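PDB 6B9R: hydroxyethylphosphonate dioxygenase, which probably converts 2-hydroxyethylphosphonate to hydroxymethylphosphonate, cleaving its carbon-carbon bond with a non-haem iron and dioxygen. Local coordinates for residues A[152-157]-A[204-209]; A[181-186]-A[334-339]. One frame throughout, in Å; residues are numbered along the deposited sequence.

Contact 1: A[152-157]-A[204-209]; sequences YQFTYF and LALTYG. With FE (Fe (III) ion), chain E; 2HE ((2-hydroxyethyl)phosphonic acid), chain F.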
# COMPACT_ATOMS: atom_id res chain seq x y z
N TYR A 152 -13.26 2.42 -7.93
CA TYR A 152 -14.02 1.21 -8.20
C TYR A 152 -15.47 1.40 -7.77
O TYR A 152 -15.77 2.18 -6.87
CB TYR A 152 -13.43 0.03 -7.42
CG TYR A 152 -12.03 -0.34 -7.85
CD1 TYR A 152 -10.92 0.38 -7.39
CD2 TYR A 152 -11.81 -1.41 -8.71
CE1 TYR A 152 -9.64 0.04 -7.79
CE2 TYR A 152 -10.53 -1.76 -9.11
CZ TYR A 152 -9.45 -1.04 -8.64
OH TYR A 152 -8.20 -1.41 -9.05
N GLN A 153 -16.40 0.69 -8.41
CA GLN A 153 -17.78 0.80 -7.96
C GLN A 153 -18.40 -0.56 -7.73
O GLN A 153 -18.29 -1.46 -8.56
CB GLN A 153 -18.64 1.58 -8.94
CG GLN A 153 -19.97 1.98 -8.35
CD GLN A 153 -20.68 3.03 -9.18
OE1 GLN A 153 -20.08 4.03 -9.56
NE2 GLN A 153 -21.95 2.80 -9.49
N PHE A 154 -19.04 -0.70 -6.58
CA PHE A 154 -20.00 -1.76 -6.31
C PHE A 154 -21.37 -1.12 -6.26
O PHE A 154 -21.58 -0.17 -5.49
CB PHE A 154 -19.71 -2.47 -4.98
CG PHE A 154 -20.84 -3.33 -4.54
CD1 PHE A 154 -21.01 -4.59 -5.08
CD2 PHE A 154 -21.78 -2.86 -3.64
CE1 PHE A 154 -22.10 -5.38 -4.71
CE2 PHE A 154 -22.87 -3.64 -3.28
CZ PHE A 154 -23.02 -4.91 -3.81
N THR A 155 -22.30 -1.63 -7.05
CA THR A 155 -23.63 -1.06 -7.13
C THR A 155 -24.66 -2.12 -6.79
O THR A 155 -24.61 -3.23 -7.33
CB THR A 155 -23.90 -0.48 -8.52
OG1 THR A 155 -22.90 0.51 -8.82
CG2 THR A 155 -25.26 0.17 -8.55
N TYR A 156 -25.58 -1.78 -5.89
CA TYR A 156 -26.72 -2.61 -5.53
C TYR A 156 -27.99 -1.96 -6.05
O TYR A 156 -28.20 -0.77 -5.82
CB TYR A 156 -26.79 -2.78 -4.01
CG TYR A 156 -27.96 -3.61 -3.57
CD1 TYR A 156 -27.85 -4.99 -3.50
CD2 TYR A 156 -29.17 -3.02 -3.23
CE1 TYR A 156 -28.93 -5.76 -3.10
CE2 TYR A 156 -30.25 -3.78 -2.83
CZ TYR A 156 -30.13 -5.15 -2.76
OH TYR A 156 -31.20 -5.90 -2.36
N PHE A 157 -28.84 -2.73 -6.74
CA PHE A 157 -30.00 -2.18 -7.44
C PHE A 157 -31.30 -2.39 -6.65
O PHE A 157 -31.52 -3.46 -6.08
CB PHE A 157 -30.14 -2.81 -8.82
CG PHE A 157 -29.00 -2.50 -9.74
CD1 PHE A 157 -28.99 -1.33 -10.48
CD2 PHE A 157 -27.92 -3.37 -9.85
CE1 PHE A 157 -27.93 -1.03 -11.33
CE2 PHE A 157 -26.86 -3.09 -10.70
CZ PHE A 157 -26.86 -1.91 -11.44
N LEU A 204 -27.64 1.85 -4.46
CA LEU A 204 -26.58 2.16 -3.50
C LEU A 204 -25.29 2.00 -4.29
O LEU A 204 -24.85 0.88 -4.55
CB LEU A 204 -26.64 1.26 -2.28
CG LEU A 204 -27.64 1.64 -1.17
CD1 LEU A 204 -27.26 2.96 -0.50
CD2 LEU A 204 -29.07 1.72 -1.68
N ALA A 205 -24.73 3.13 -4.71
CA ALA A 205 -23.48 3.20 -5.48
C ALA A 205 -22.33 3.34 -4.48
O ALA A 205 -22.01 4.45 -4.04
CB ALA A 205 -23.51 4.37 -6.46
N LEU A 206 -21.74 2.21 -4.11
CA LEU A 206 -20.71 2.18 -3.08
C LEU A 206 -19.35 2.18 -3.76
O LEU A 206 -18.73 1.14 -3.99
CB LEU A 206 -20.91 0.95 -2.17
CG LEU A 206 -22.35 0.68 -1.67
CD1 LEU A 206 -22.39 -0.47 -0.66
CD2 LEU A 206 -22.99 1.94 -1.08
N THR A 207 -18.87 3.38 -4.09
CA THR A 207 -17.55 3.47 -4.69
C THR A 207 -16.48 3.47 -3.60
O THR A 207 -16.72 3.85 -2.45
CB THR A 207 -17.41 4.73 -5.57
OG1 THR A 207 -17.42 5.90 -4.75
CG2 THR A 207 -18.54 4.82 -6.59
N TYR A 208 -15.27 3.04 -3.97
CA TYR A 208 -14.17 2.90 -3.03
C TYR A 208 -12.88 2.80 -3.83
O TYR A 208 -12.88 2.64 -5.06
CB TYR A 208 -14.37 1.69 -2.11
CG TYR A 208 -14.18 0.33 -2.78
CD1 TYR A 208 -15.21 -0.25 -3.51
CD2 TYR A 208 -12.98 -0.36 -2.66
CE1 TYR A 208 -15.05 -1.49 -4.13
CE2 TYR A 208 -12.80 -1.61 -3.28
CZ TYR A 208 -13.85 -2.17 -4.01
OH TYR A 208 -13.71 -3.40 -4.63
N GLY A 209 -11.76 2.96 -3.11
CA GLY A 209 -10.49 3.16 -3.79
C GLY A 209 -9.44 2.06 -3.61
O GLY A 209 -8.98 1.47 -4.59
FE FE E . -20.31 5.72 -10.83
O3 2HE F . -21.16 7.98 -11.33
P 2HE F . -22.39 8.75 -11.65
O1 2HE F . -22.36 9.23 -13.19
O2 2HE F . -22.55 10.04 -10.69
CA 2HE F . -23.76 7.60 -11.39
CB 2HE F . -23.42 6.78 -10.15
O4 2HE F . -22.46 5.75 -10.45
O HOH W 1 -20.76 6.54 -8.45

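Contact 2: A[181-186]-A[334-339]; sequences SVWGLP and AGDPLH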
# COMPACT_ATOMS: atom_id res chain seq x y z
N SER A 181 -26.70 -6.78 -8.62
CA SER A 181 -25.54 -5.97 -8.25
C SER A 181 -24.47 -6.10 -9.32
O SER A 181 -24.46 -7.05 -10.11
CB SER A 181 -25.00 -6.38 -6.88
OG SER A 181 -24.56 -7.73 -6.88
N VAL A 182 -23.55 -5.14 -9.33
CA VAL A 182 -22.47 -5.16 -10.31
C VAL A 182 -21.24 -4.55 -9.65
O VAL A 182 -21.35 -3.71 -8.75
CB VAL A 182 -22.86 -4.39 -11.59
CG1 VAL A 182 -23.22 -2.95 -11.25
CG2 VAL A 182 -21.75 -4.46 -12.66
N TRP A 183 -20.07 -5.04 -10.07
CA TRP A 183 -18.78 -4.53 -9.62
C TRP A 183 -18.02 -4.07 -10.86
O TRP A 183 -18.02 -4.77 -11.87
CB TRP A 183 -18.00 -5.61 -8.84
CG TRP A 183 -16.67 -5.16 -8.27
CD1 TRP A 183 -16.43 -4.71 -6.99
CD2 TRP A 183 -15.41 -5.15 -8.95
NE1 TRP A 183 -15.09 -4.42 -6.84
CE2 TRP A 183 -14.45 -4.68 -8.03
CE3 TRP A 183 -15.00 -5.50 -10.24
CZ2 TRP A 183 -13.11 -4.54 -8.36
CZ3 TRP A 183 -13.67 -5.36 -10.58
CH2 TRP A 183 -12.73 -4.89 -9.64
N GLY A 184 -17.37 -2.91 -10.79
CA GLY A 184 -16.85 -2.27 -11.98
C GLY A 184 -15.50 -1.62 -11.75
O GLY A 184 -15.19 -1.14 -10.66
N LEU A 185 -14.71 -1.57 -12.82
CA LEU A 185 -13.32 -1.14 -12.81
C LEU A 185 -13.21 0.37 -12.90
O LEU A 185 -14.14 1.05 -13.32
CB LEU A 185 -12.57 -1.79 -13.97
CG LEU A 185 -12.30 -3.28 -13.80
CD1 LEU A 185 -11.70 -3.86 -15.10
CD2 LEU A 185 -11.37 -3.51 -12.62
N PRO A 186 -12.05 0.92 -12.51
CA PRO A 186 -11.83 2.36 -12.63
C PRO A 186 -12.04 2.87 -14.05
O PRO A 186 -11.69 2.20 -15.03
CB PRO A 186 -10.37 2.53 -12.19
CG PRO A 186 -10.12 1.40 -11.26
CD PRO A 186 -10.93 0.24 -11.84
N ALA A 334 -21.96 -8.97 -6.05
CA ALA A 334 -20.92 -8.93 -7.07
C ALA A 334 -19.57 -8.57 -6.47
O ALA A 334 -19.47 -7.71 -5.60
CB ALA A 334 -21.29 -7.91 -8.15
N GLY A 335 -18.53 -9.22 -6.96
CA GLY A 335 -17.18 -8.84 -6.61
C GLY A 335 -16.25 -9.29 -7.71
O GLY A 335 -16.69 -9.61 -8.82
N ASP A 336 -14.96 -9.35 -7.40
CA ASP A 336 -13.97 -9.74 -8.41
C ASP A 336 -12.68 -10.17 -7.73
O ASP A 336 -12.30 -9.55 -6.72
CB ASP A 336 -13.69 -8.60 -9.39
CG ASP A 336 -12.94 -9.08 -10.63
OD1 ASP A 336 -13.61 -9.67 -11.52
OD2 ASP A 336 -11.72 -8.88 -10.72
N PRO A 337 -12.00 -11.21 -8.23
CA PRO A 337 -10.74 -11.64 -7.61
C PRO A 337 -9.61 -10.64 -7.74
O PRO A 337 -8.58 -10.82 -7.08
CB PRO A 337 -10.39 -12.96 -8.33
CG PRO A 337 -11.69 -13.40 -9.01
CD PRO A 337 -12.47 -12.14 -9.28
N LEU A 338 -9.74 -9.62 -8.60
CA LEU A 338 -8.73 -8.56 -8.56
C LEU A 338 -8.75 -7.85 -7.22
O LEU A 338 -7.73 -7.30 -6.78
CB LEU A 338 -8.97 -7.56 -9.70
CG LEU A 338 -7.96 -6.40 -9.81
CD1 LEU A 338 -6.71 -6.83 -10.56
CD2 LEU A 338 -8.58 -5.16 -10.46
N HIS A 339 -9.89 -7.87 -6.55
CA HIS A 339 -10.08 -7.30 -5.22
C HIS A 339 -10.52 -8.40 -4.26
O HIS A 339 -11.68 -8.45 -3.84
CB HIS A 339 -11.10 -6.16 -5.25
CG HIS A 339 -10.49 -4.82 -5.50
ND1 HIS A 339 -11.18 -3.64 -5.33
CD2 HIS A 339 -9.24 -4.47 -5.92
CE1 HIS A 339 -10.39 -2.62 -5.61
NE2 HIS A 339 -9.21 -3.10 -5.98

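Contact 1: A[152-157]-A[204-209]
Gln153 and Thr207 form a non-hydrogen-bonded pair of two antiparallel strands, the methyl CG2 of Thr207 lying 3.6 Å from Gln153 CG. The adjoining pair, Phe154 and Leu206, is also closely packed: they exchange backbone hydrogen bonds, Leu206 N to Phe154 O spanning 2.8 Å, and their side chains lie alongside, Leu206 CD1 meeting the ring edge 3.9 Å from Phe154 CD2. Strand 412-419 of the second sheet covers this face through Leu417. Toward Gly209 the aromatic rings are less closely matched: CB of Tyr152 makes a CH-pi contact over the Tyr208 ring, but the rings barely overlap, and Gly209 O is buried without a polar partner. On the other face, an extended chain with CG anti to the backbone N (chi1 -167°) carries Gln153 OE1 to 2.1 Å from the iron, which His149, His190, the substrate and a water also bind. NE2 of Gln153 donates to Thr155 OG1 at 2.6 Å, in the amide plane, and to O4 of the substrate at 3.1 Å. Gripped at both ends, the amide is probably fixed in rotation with its oxygen toward iron, consistent with Thr155 being a second-shell residue that positions a metal ligand.

Contact 2: A[181-186]-A[334-339]
Trp183 has CG anti to its amide nitrogen (chi1 -177°), which sets one face of the indole against Gly335 C and Asp336 CB, while Ser181, with OG between N and the carbonyl carbon (chi1 62°), turns its hydroxyl to the start of the loop. There Ala334 N donates to Ser181 OG at 3.0 Å, and the Ala334 methyl fits against the Trp183 backbone, CB to N 3.7 Å. Asp336 CB stands over the six-membered ring, 3.6 Å from the centroid, in a CH-pi contact, and the carboxylate runs nearly parallel to the ring. His339 receives the indole edge in an offset edge-to-face pair, the planes at 72°, with Trp183 CZ2 3.7 Å from His339 ND1. Tyr208 OH hydrogen-bonds both Trp183 NE1 and His339 ND1. Leu338 CD2 comes to another part of the rim and touches Leu185 CD2 at 3.9 Å, those two side chains crossing near a right angle. With an alanine at Trp183, Asp336 CB and the His339 ring would probably lose their aromatic partner, and Tyr208 OH the indole N-H. Within the loop, Leu338 N reaches Asp336 OD2 from above the carboxylate plane at 3.0 Å, and Thr301 and Thr302 also hold the carboxylate. The arrangement, an Asx turn within a type I beta turn, belongs to a loop packing on a strand of the other sheet in what is probably a bicupin fold.

How the contacts relate
Both contacts are buried and share one sheet, in which strands 152-158 and 181-184 are neighbours, but contact 2 lies on the face of Phe154 and Tyr208, away from the iron. Contact 1 is strand pairing within that sheet, regular in its backbone bonding and metal-binding on one face. Contact 2 joins the sheet's strand 181-184 to a loop between strands 328-332 and 343-349 of the other sheet, and relies on aromatic and apolar packing with a single hydrogen bond between its segments. They meet at Tyr208, whose OH probably hydrogen-bonds His339 ND1 (2.6 Å) and Trp183 NE1 (2.8 Å). The iron belongs to contact 1; Val182 of contact 2 stays about 9 Å from it, measured from its side chain.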